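PDB 6ULO: DUF7790 domain-containing protein from Leptospira interrogans serogroup Icterohaemorrhagiae serovar copenhageni, which is of unknown function but probably adopts a Rossmann-like alpha/beta fold and may be tethered to a membrane in its full-length form. Local coordinates for residues 76-79 and 80-83; 48-51 and 52-55. One frame throughout, in Å; residues are numbered along the deposited sequence.

Contact 1. Residues 76-79 and 80-83; sequences LTIA and AWAK
Thr77 and Trp81, one turn apart on the helix of a beta-alpha-beta unit (strand 66-69, helix 74-82, strand 86-91), lie side by side in a CH-pi contact. The methyl CG2 of Thr77 sits over one face of the indole, 3.6 Å from the centroid of the six-membered ring and 22° off its normal. Thr77 turns CG2 rather than OG1 anti to its backbone N, which carries the methyl over the ring; a small beta-branched residue suits a place pressed against so broad a face. CZ3 of Trp81 also lies 4.4 Å from CG1 of Ile78. Beneath these side chains run helical bonds: Trp81 N donates to Thr77 O at 3.3 Å, and Ala82 N to Ile78 O at 2.9 Å. Alanines at 79, 80 and 82 keep the helix slim where it is buried; Ile182 of helix 176-187 meets Ala80, and Ile220 of strand 218-222 meets Ile78 and Ala82. The NE1 hydrogen of Trp81 is taken by Lys170 O. The helix ends in a Schellman motif with exposed Lys83, of positive phi, as C-prime residue: Ser84 N pairs with Ala79 O, and Lys83 N donates to Ala80 O at 3.2 Å.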
loop_
_atom_site.group_PDB
_atom_site.type_symbol
_atom_site.label_atom_id
_atom_site.label_comp_id
_atom_site.label_asym_id
_atom_site.label_seq_id
_atom_site.Cartn_x
_atom_site.Cartn_y
_atom_site.Cartn_z
ATOM N N LEU A 76 -0.223 -4.475 3.075
ATOM C CA LEU A 76 0.348 -5.703 3.617
ATOM C C LEU A 76 -0.365 -6.918 3.033
ATOM O O LEU A 76 0.264 -7.940 2.738
ATOM C CB LEU A 76 0.301 -5.673 5.145
ATOM C CG LEU A 76 0.949 -4.418 5.735
ATOM C CD1 LEU A 76 0.871 -4.478 7.245
ATOM C CD2 LEU A 76 2.398 -4.219 5.328
ATOM N N THR A 77 -1.690 -6.822 2.834
ATOM C CA THR A 77 -2.400 -7.897 2.152
ATOM C C THR A 77 -1.802 -8.154 0.774
ATOM O O THR A 77 -1.489 -9.309 0.423
ATOM C CB THR A 77 -3.873 -7.539 2.045
ATOM O OG1 THR A 77 -4.391 -7.491 3.376
ATOM C CG2 THR A 77 -4.660 -8.567 1.228
ATOM N N ILE A 78 -1.643 -7.095 -0.032
ATOM C CA ILE A 78 -1.208 -7.314 -1.404
ATOM C C ILE A 78 0.247 -7.776 -1.429
ATOM O O ILE A 78 0.623 -8.668 -2.206
ATOM C CB ILE A 78 -1.412 -6.032 -2.225
ATOM C CG1 ILE A 78 -2.880 -5.594 -2.214
ATOM C CG2 ILE A 78 -0.879 -6.200 -3.628
ATOM C CD1 ILE A 78 -3.128 -4.194 -2.831
ATOM N N ALA A 79 1.093 -7.177 -0.569
ATOM C CA ALA A 79 2.514 -7.539 -0.524
ATOM C C ALA A 79 2.715 -8.987 -0.098
ATOM O O ALA A 79 3.651 -9.651 -0.571
ATOM C CB ALA A 79 3.270 -6.615 0.420
ATOM N N ALA A 80 1.873 -9.504 0.813
ATOM C CA ALA A 80 2.009 -10.908 1.185
ATOM C C ALA A 80 1.689 -11.812 -0.002
ATOM O O ALA A 80 2.367 -12.818 -0.229
ATOM C CB ALA A 80 1.109 -11.226 2.385
ATOM N N TRP A 81 0.631 -11.483 -0.756
ATOM C CA TRP A 81 0.319 -12.259 -1.958
ATOM C C TRP A 81 1.473 -12.207 -2.947
ATOM O O TRP A 81 1.805 -13.213 -3.596
ATOM C CB TRP A 81 -0.932 -11.688 -2.615
ATOM C CG TRP A 81 -2.199 -11.844 -1.833
ATOM C CD1 TRP A 81 -2.437 -12.744 -0.836
ATOM C CD2 TRP A 81 -3.385 -11.055 -1.949
ATOM N NE1 TRP A 81 -3.728 -12.590 -0.333
ATOM C CE2 TRP A 81 -4.323 -11.559 -1.012
ATOM C CE3 TRP A 81 -3.760 -9.987 -2.769
ATOM C CZ2 TRP A 81 -5.608 -11.034 -0.897
ATOM C CZ3 TRP A 81 -5.022 -9.430 -2.626
ATOM C CH2 TRP A 81 -5.940 -9.977 -1.728
ATOM N N ALA A 82 2.067 -11.023 -3.114
ATOM C CA ALA A 82 3.160 -10.848 -4.062
ATOM C C ALA A 82 4.469 -11.435 -3.562
ATOM O O ALA A 82 5.386 -11.629 -4.371
ATOM C CB ALA A 82 3.337 -9.359 -4.343
ATOM N N LYS A 83 4.581 -11.744 -2.268
ATOM C CA LYS A 83 5.881 -12.061 -1.670
ATOM C C LYS A 83 6.901 -10.966 -1.993
ATOM O O LYS A 83 8.039 -11.222 -2.416
ATOM C CB LYS A 83 6.365 -13.459 -2.075
ATOM C CG LYS A 83 5.396 -14.538 -1.630
ATOM C CD LYS A 83 5.842 -15.906 -2.046
ATOM C CE LYS A 83 4.795 -16.944 -1.639
ATOM N NZ LYS A 83 5.328 -18.311 -1.779
#

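Contact 2. Residues 48-51 and 52-55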
loop_
_atom_site.group_PDB
_atom_site.type_symbol
_atom_site.label_atom_id
_atom_site.label_comp_id
_atom_site.label_asym_id
_atom_site.label_seq_id
_atom_site.Cartn_x
_atom_site.Cartn_y
_atom_site.Cartn_z
ATOM N N SER A 48 -8.634 1.211 4.530
ATOM C CA SER A 48 -9.183 1.058 3.199
ATOM C C SER A 48 -10.692 0.797 3.258
ATOM O O SER A 48 -11.225 0.279 4.249
ATOM C CB SER A 48 -8.518 -0.158 2.545
ATOM O OG SER A 48 -8.995 -0.380 1.221
ATOM N N ASN A 49 -11.385 1.166 2.182
ATOM C CA ASN A 49 -12.788 0.813 1.987
ATOM C C ASN A 49 -12.975 -0.015 0.723
ATOM O O ASN A 49 -14.084 -0.065 0.185
ATOM C CB ASN A 49 -13.658 2.069 1.982
ATOM C CG ASN A 49 -13.251 3.050 0.873
ATOM O OD1 ASN A 49 -12.286 2.814 0.142
ATOM N ND2 ASN A 49 -13.989 4.143 0.740
ATOM N N GLU A 50 -11.922 -0.695 0.258
ATOM C CA GLU A 50 -11.942 -1.546 -0.931
ATOM C C GLU A 50 -12.199 -2.979 -0.471
ATOM O O GLU A 50 -11.333 -3.593 0.161
ATOM C CB GLU A 50 -10.601 -1.411 -1.666
ATOM C CG GLU A 50 -10.449 0.057 -2.142
ATOM C CD GLU A 50 -9.035 0.461 -2.624
ATOM O OE1 GLU A 50 -8.099 -0.372 -2.525
ATOM O OE2 GLU A 50 -8.865 1.619 -3.126
ATOM N N ASP A 51 -13.368 -3.530 -0.807
ATOM C CA ASP A 51 -13.820 -4.813 -0.271
ATOM C C ASP A 51 -13.557 -6.009 -1.174
ATOM O O ASP A 51 -13.901 -7.136 -0.793
ATOM C CB ASP A 51 -15.322 -4.787 0.027
ATOM C CG ASP A 51 -15.688 -3.777 1.081
ATOM O OD1 ASP A 51 -14.866 -3.537 1.988
ATOM O OD2 ASP A 51 -16.787 -3.175 0.984
ATOM N N ARG A 52 -12.972 -5.821 -2.359
ATOM C CA ARG A 52 -12.753 -6.921 -3.275
ATOM C C ARG A 52 -11.307 -6.979 -3.722
ATOM O O ARG A 52 -11.012 -7.325 -4.864
ATOM C CB ARG A 52 -13.724 -6.892 -4.462
ATOM C CG ARG A 52 -15.202 -7.120 -4.056
ATOM C CD ARG A 52 -15.426 -8.459 -3.328
ATOM N NE ARG A 52 -14.744 -9.597 -3.934
ATOM C CZ ARG A 52 -15.162 -10.268 -5.015
ATOM N NH1 ARG A 52 -16.264 -9.897 -5.664
ATOM N NH2 ARG A 52 -14.458 -11.312 -5.462
ATOM N N LEU A 53 -10.370 -6.743 -2.793
ATOM C CA LEU A 53 -8.958 -6.846 -3.146
ATOM C C LEU A 53 -8.594 -8.251 -3.581
ATOM O O LEU A 53 -7.596 -8.427 -4.278
ATOM C CB LEU A 53 -8.079 -6.391 -1.983
ATOM C CG LEU A 53 -8.233 -4.909 -1.654
ATOM C CD1 LEU A 53 -7.666 -4.619 -0.254
ATOM C CD2 LEU A 53 -7.540 -4.050 -2.722
ATOM N N ASP A 54 -9.385 -9.265 -3.189
ATOM C CA ASP A 54 -9.092 -10.614 -3.628
ATOM C C ASP A 54 -9.105 -10.764 -5.143
ATOM O O ASP A 54 -8.480 -11.694 -5.663
ATOM C CB ASP A 54 -10.076 -11.620 -3.012
ATOM C CG ASP A 54 -11.537 -11.302 -3.307
ATOM O OD1 ASP A 54 -12.013 -10.195 -2.935
ATOM O OD2 ASP A 54 -12.214 -12.163 -3.904
ATOM N N LEU A 55 -9.790 -9.870 -5.869
ATOM C CA LEU A 55 -9.743 -9.938 -7.330
ATOM C C LEU A 55 -8.331 -9.736 -7.857
ATOM O O LEU A 55 -8.041 -10.100 -8.997
ATOM C CB LEU A 55 -10.656 -8.881 -7.937
ATOM C CG LEU A 55 -12.144 -9.091 -7.627
ATOM C CD1 LEU A 55 -12.921 -7.857 -8.119
ATOM C CD2 LEU A 55 -12.673 -10.366 -8.289
HETATM O O HOH W 1 -10.813 -6.409 0.082
HETATM O O HOH W 2 -12.775 -9.586 -0.412
#
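Leu53 and Glu50 make the side-chain packing across this turn: methyl CD2 of Leu53 rests 3.7 Å from OE1 of Glu50, the two side chains passing at a slant. Leucine suits its place because its apolar branch is buried, also meeting Tyr278, Gln74 and Arg156. The buried Glu50 carboxylate is satisfied by hydroxyls, Tyr222 OH at OE1 and those of Ser224 and Thr254 at OE2.

Two waters stand in for direct hydrogen bonds between the halves. The first donates to Glu50 O and accepts from Leu53 N, both at 2.9 Å; the second donates to Asp51 O and to Asp54 OD1, each at 2.7 Å.

The charged pairing is local to 52-55. Arg52 grips Asp54 side-on with two nitrogens: NE reaches OD1 at 3.0 Å on its syn lone pair, and NH2 donates an almost straight hydrogen bond (172°), part of the salt bridge, to OD2 at 2.9 Å, on its syn side but somewhat out of the carboxylate plane. Both oxygens lie close to the guanidinium plane, so the two bonds fix its rotation. Arginine suits this place because NE and NH2 can serve both Asp54 oxygens while NH1 donates to Pro266 O and the flat cation meets Tyr167 in a cation-pi contact. Bends at chi2 (-58°) and chi3 (-44°) lay its CD 3.2 Å from Asp51 O. Asp51 turns its own carboxylate to Arg156 and Ser271.

In the backbone, Leu55 N donates to Arg52 O as the chain enters the 3-10 segment 53-55. A side-chain-to-backbone bond lies upstream, where Ser48 OG accepts from Glu50 N, so that the 48-55 loop passes from an ST turn into a 3-10 segment.

In the fold
From the N terminus, the chain leaves helix 18-28 and reaches contact 2 in the loop leading to helix 57-60; after that helix and strand 66-69 it enters helix 74-82, which holds contact 1. Each contact is local to one continuous stretch and closes no long loop, and they follow in series, neither enclosing nor crossing the other. Their centres lie about 13 Å apart, yet they touch: Trp81 CZ3 is 3.2 Å from Leu53 O, and Trp81 CH2 packs on Asp54 CA. Contact 2 links helix 139-166 to strand 277-282, whereas contact 1 lies between strand 218-222 and helix 176-187. Tyr222 is shared, touching Ile78 and bonding Glu50.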